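Local coordinates for AlgX/AlgJ SGNH hydrolase-like domain-containing protein (Eubacterium siraeum, PDB 4NZK) that is of unknown function but, as a DHHW-family member of the SGNH hydrolase clan, probably has an SGNH hydrolase-like fold related to AlgX and AlgJ, at residues H248-D253 / A293-F298; E194-F199 / Y260-G265. One frame throughout, in Å; residues are numbered along the deposited sequence.

Contact 1 of 2, residues H248-D253 / A293-F298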
# COMPACT_ATOMS: atom_id res chain seq x y z
N HIS A 248 2.27 -4.12 -21.31
CA HIS A 248 1.50 -5.09 -20.53
C HIS A 248 2.17 -5.62 -19.28
O HIS A 248 1.69 -6.58 -18.70
CB HIS A 248 1.06 -6.25 -21.45
CG HIS A 248 0.21 -5.81 -22.59
ND1 HIS A 248 -1.05 -5.28 -22.41
CD2 HIS A 248 0.44 -5.79 -23.92
CE1 HIS A 248 -1.56 -4.95 -23.59
NE2 HIS A 248 -0.67 -5.26 -24.52
N SER A 249 3.21 -4.95 -18.82
CA SER A 249 3.88 -5.29 -17.56
C SER A 249 3.40 -4.35 -16.47
O SER A 249 2.97 -3.24 -16.74
CB SER A 249 5.39 -5.12 -17.69
OG SER A 249 6.05 -5.44 -16.48
N ILE A 250 3.44 -4.83 -15.22
CA ILE A 250 3.22 -3.94 -14.08
C ILE A 250 4.51 -3.30 -13.60
O ILE A 250 4.48 -2.52 -12.67
CB ILE A 250 2.50 -4.60 -12.88
CG1 ILE A 250 3.36 -5.71 -12.31
CG2 ILE A 250 1.10 -5.02 -13.29
CD1 ILE A 250 2.77 -6.24 -11.02
N PHE A 251 5.66 -3.68 -14.17
CA PHE A 251 6.95 -3.13 -13.78
C PHE A 251 7.40 -2.16 -14.83
O PHE A 251 7.59 -2.55 -15.99
CB PHE A 251 8.00 -4.24 -13.55
CG PHE A 251 7.55 -5.26 -12.54
CD1 PHE A 251 7.71 -5.03 -11.18
CD2 PHE A 251 6.93 -6.42 -12.94
CE1 PHE A 251 7.25 -5.96 -10.24
CE2 PHE A 251 6.44 -7.33 -12.02
CZ PHE A 251 6.63 -7.11 -10.65
N VAL A 252 7.60 -0.91 -14.41
CA VAL A 252 7.93 0.18 -15.29
C VAL A 252 9.34 0.66 -14.98
O VAL A 252 9.66 0.96 -13.84
CB VAL A 252 6.91 1.32 -15.10
CG1 VAL A 252 7.19 2.49 -16.04
CG2 VAL A 252 5.52 0.80 -15.42
N ASP A 253 10.17 0.80 -16.00
CA ASP A 253 11.55 1.29 -15.79
C ASP A 253 11.54 2.74 -15.29
O ASP A 253 10.74 3.57 -15.75
CB ASP A 253 12.37 1.20 -17.06
CG ASP A 253 12.69 -0.24 -17.45
OD1 ASP A 253 12.61 -1.14 -16.58
OD2 ASP A 253 13.03 -0.47 -18.63
N ALA A 293 2.79 -1.49 -3.88
CA ALA A 293 3.81 -2.54 -3.70
C ALA A 293 3.25 -3.90 -3.34
O ALA A 293 3.97 -4.89 -3.36
CB ALA A 293 4.85 -2.11 -2.68
N GLU A 294 1.97 -3.94 -2.97
CA GLU A 294 1.32 -5.23 -2.67
C GLU A 294 0.98 -5.98 -3.95
O GLU A 294 0.95 -7.19 -3.96
CB GLU A 294 0.01 -5.04 -1.89
CG GLU A 294 0.20 -4.37 -0.53
CD GLU A 294 -1.11 -4.10 0.22
OE1 GLU A 294 -2.08 -4.86 0.04
OE2 GLU A 294 -1.16 -3.11 1.03
N VAL A 295 0.74 -5.25 -5.03
CA VAL A 295 0.17 -5.85 -6.26
C VAL A 295 0.97 -7.01 -6.82
O VAL A 295 0.36 -8.05 -7.15
CB VAL A 295 -0.14 -4.77 -7.32
CG1 VAL A 295 -0.61 -5.39 -8.62
CG2 VAL A 295 -1.21 -3.81 -6.79
N PRO A 296 2.31 -6.89 -6.90
CA PRO A 296 3.08 -8.02 -7.44
C PRO A 296 2.83 -9.34 -6.69
O PRO A 296 2.97 -10.42 -7.27
CB PRO A 296 4.54 -7.55 -7.26
CG PRO A 296 4.44 -6.05 -7.43
CD PRO A 296 3.18 -5.72 -6.66
N PHE A 297 2.48 -9.24 -5.42
CA PHE A 297 2.30 -10.43 -4.55
C PHE A 297 0.92 -11.02 -4.63
O PHE A 297 0.65 -11.99 -3.93
CB PHE A 297 2.66 -10.06 -3.11
CG PHE A 297 4.01 -9.41 -2.99
CD1 PHE A 297 5.15 -10.10 -3.40
CD2 PHE A 297 4.15 -8.13 -2.51
CE1 PHE A 297 6.41 -9.53 -3.33
CE2 PHE A 297 5.40 -7.55 -2.44
CZ PHE A 297 6.53 -8.24 -2.84
N PHE A 298 0.05 -10.46 -5.47
CA PHE A 298 -1.28 -11.03 -5.68
C PHE A 298 -1.42 -11.82 -6.98
O PHE A 298 -2.37 -12.59 -7.15
CB PHE A 298 -2.36 -9.95 -5.67
CG PHE A 298 -2.44 -9.18 -4.39
CD1 PHE A 298 -2.22 -9.78 -3.17
CD2 PHE A 298 -2.76 -7.83 -4.41
CE1 PHE A 298 -2.35 -9.06 -1.99
CE2 PHE A 298 -2.87 -7.11 -3.24
CZ PHE A 298 -2.66 -7.72 -2.04
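P296 meets I250 and F251 together through CG, which is 4.0 Å from CD1 of I250 and equally far from CE1 of F251. On the isoleucine it is the far methyl that touches. With CG1 set between the backbone N and the carbonyl carbon (chi1 64°) and chi2 extended at 172°, this branch carries CD1 to P296 and also to V295, whose CG1 lies 4.2 Å from it. The F251 ring approaches obliquely, with CE1 and CZ leading. CG1 of I250 lies 3.5 Å above one face of that ring, near its rim, so the two residues reach P296 side by side; F251 also packs on Y229. The contact joins two loops that connect strands of the mixed sheet, one between strands 229-234 and 270-275, the other a turn between strands 282-287 and 304-309. No hydrogen bond joins 248-253 to 293-298. An ST turn spans I250: OG of S249 accepts from N of F251 at 2.9 Å, nearly straight at 163°. Y229 OH bonds both this OG and N of I250, while the I250 side chain also packs on A231 and I299.

Contact 2 of 2, residues E194-F199 / Y260-G265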
# COMPACT_ATOMS: atom_id res chain seq x y z
N GLU A 194 15.06 -8.27 -7.98
CA GLU A 194 15.68 -7.17 -8.67
C GLU A 194 16.06 -6.09 -7.66
O GLU A 194 15.38 -5.86 -6.67
CB GLU A 194 14.71 -6.57 -9.70
CG GLU A 194 14.23 -7.54 -10.76
CD GLU A 194 15.28 -7.93 -11.81
OE1 GLU A 194 16.34 -7.30 -11.91
OE2 GLU A 194 15.01 -8.90 -12.57
N THR A 195 17.12 -5.35 -7.95
CA THR A 195 17.67 -4.39 -7.01
C THR A 195 17.97 -3.06 -7.67
O THR A 195 18.53 -3.02 -8.79
CB THR A 195 18.98 -4.93 -6.41
OG1 THR A 195 18.77 -6.24 -5.83
CG2 THR A 195 19.51 -4.03 -5.37
N ILE A 196 17.57 -1.99 -6.99
CA ILE A 196 17.88 -0.62 -7.40
C ILE A 196 18.68 -0.00 -6.26
O ILE A 196 18.17 0.19 -5.14
CB ILE A 196 16.62 0.23 -7.69
CG1 ILE A 196 15.79 -0.42 -8.82
CG2 ILE A 196 16.99 1.68 -8.05
CD1 ILE A 196 14.43 0.18 -9.05
N GLU A 197 19.93 0.35 -6.56
CA GLU A 197 20.79 0.97 -5.58
C GLU A 197 20.64 2.49 -5.65
O GLU A 197 20.17 3.03 -6.66
CB GLU A 197 22.25 0.59 -5.82
CG GLU A 197 22.53 -0.90 -5.72
CD GLU A 197 22.47 -1.44 -4.30
OE1 GLU A 197 22.27 -0.65 -3.34
OE2 GLU A 197 22.60 -2.69 -4.13
N GLY A 198 20.98 3.14 -4.56
CA GLY A 198 21.01 4.60 -4.51
C GLY A 198 19.63 5.24 -4.56
O GLY A 198 19.46 6.32 -5.15
N PHE A 199 18.66 4.62 -3.91
CA PHE A 199 17.31 5.16 -3.85
C PHE A 199 17.15 6.16 -2.71
O PHE A 199 17.27 5.82 -1.55
CB PHE A 199 16.30 4.03 -3.66
CG PHE A 199 14.87 4.47 -3.46
CD1 PHE A 199 14.29 5.47 -4.24
CD2 PHE A 199 14.06 3.81 -2.54
CE1 PHE A 199 12.96 5.84 -4.05
CE2 PHE A 199 12.74 4.18 -2.36
CZ PHE A 199 12.19 5.19 -3.12
N TYR A 260 10.09 3.65 -6.39
CA TYR A 260 8.76 3.17 -5.95
C TYR A 260 7.74 3.17 -7.07
O TYR A 260 6.80 2.37 -7.07
CB TYR A 260 8.25 3.94 -4.72
CG TYR A 260 7.10 3.23 -4.03
CD1 TYR A 260 7.35 2.17 -3.17
CD2 TYR A 260 5.75 3.58 -4.28
CE1 TYR A 260 6.30 1.49 -2.53
CE2 TYR A 260 4.71 2.91 -3.65
CZ TYR A 260 5.00 1.86 -2.77
OH TYR A 260 3.98 1.19 -2.14
N SER A 261 7.95 4.04 -8.07
CA SER A 261 7.07 4.11 -9.22
C SER A 261 7.33 2.97 -10.22
O SER A 261 6.69 2.88 -11.24
CB SER A 261 7.17 5.48 -9.91
OG SER A 261 6.61 6.45 -9.06
N THR A 262 8.29 2.11 -9.92
CA THR A 262 8.43 0.85 -10.68
C THR A 262 7.07 0.12 -10.77
O THR A 262 6.77 -0.52 -11.77
CB THR A 262 9.47 -0.06 -10.01
OG1 THR A 262 10.73 0.62 -9.98
CG2 THR A 262 9.59 -1.38 -10.72
N PHE A 263 6.27 0.19 -9.71
CA PHE A 263 4.97 -0.48 -9.70
C PHE A 263 3.91 0.38 -10.44
O PHE A 263 3.39 1.35 -9.90
CB PHE A 263 4.54 -0.78 -8.27
CG PHE A 263 5.63 -1.47 -7.49
CD1 PHE A 263 6.19 -2.65 -7.95
CD2 PHE A 263 6.14 -0.90 -6.34
CE1 PHE A 263 7.24 -3.24 -7.26
CE2 PHE A 263 7.15 -1.48 -5.63
CZ PHE A 263 7.72 -2.66 -6.09
N MSE A 264 3.66 -0.01 -11.68
CA MSE A 264 2.65 0.55 -12.57
C MSE A 264 2.82 2.00 -12.95
O MSE A 264 1.92 2.60 -13.56
CB MSE A 264 1.27 0.32 -11.99
CG MSE A 264 1.08 -1.17 -11.77
SE MSE A 264 -0.49 -1.53 -10.66
CE MSE A 264 0.26 -1.01 -8.92
N GLY A 265 4.00 2.57 -12.65
CA GLY A 265 4.36 3.91 -13.10
C GLY A 265 3.77 5.11 -12.40
O GLY A 265 4.17 6.24 -12.66
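Strand residues E194-E197 and the corner at G198, with phi positive at 70°, pass a short 3-10 turn at 260-262 without a backbone hydrogen bond between them, and the nearest pair of CA atoms, F199 and Y260, stays 9.0 Å apart. Side chains of I196 and F199 bridge the gap. A chi1 of 175° swings the F199 ring off its own backbone and across to Y260, where CZ comes obliquely to 4.2 Å from the backbone N and 4.4 Å from CB of that tyrosine. The tyrosine ring itself runs on away from the strand, to stack with H164 and hydrogen-bond through OH to S289 O. Strand 192-199 pairs with 218-224 in a two-stranded antiparallel ribbon separate from the seven-stranded mixed sheet, and this contact lays one end of the ribbon against the long loop between strands 229-234 and 270-275. In the second touch, CD1 of I196 lies 3.8 Å from OG1 of T262, the two side chains running antiparallel alongside one another. That hydroxyl is hydrogen-bonded to A259 O, which fixes it within its own turn while a methyl packs beside it. F220 of the partner strand meets the F199 ring edge-to-face, and F263 also packs on F220.

How the contacts relate
Contacts 1 and 2 lie with centres about 11 Å apart on the same side of the chain's centre. Along the chain their segments alternate: 194-199, 248-253, 260-265, 293-298. The two middle segments belong to one long loop between strands 229-234 and 270-275, and they are tied to each other by probable backbone hydrogen bonds, V252 N to T262 O and M264 N to I250 O, both 2.8 Å. The loop thus lies between the two-stranded ribbon of 192-199 and 218-224, against which it packs, and the turn following strand 282-287 of the mixed sheet, which it meets through packing and through OH of Y260, hydrogen-bonded to S289 O and more weakly to N of A293.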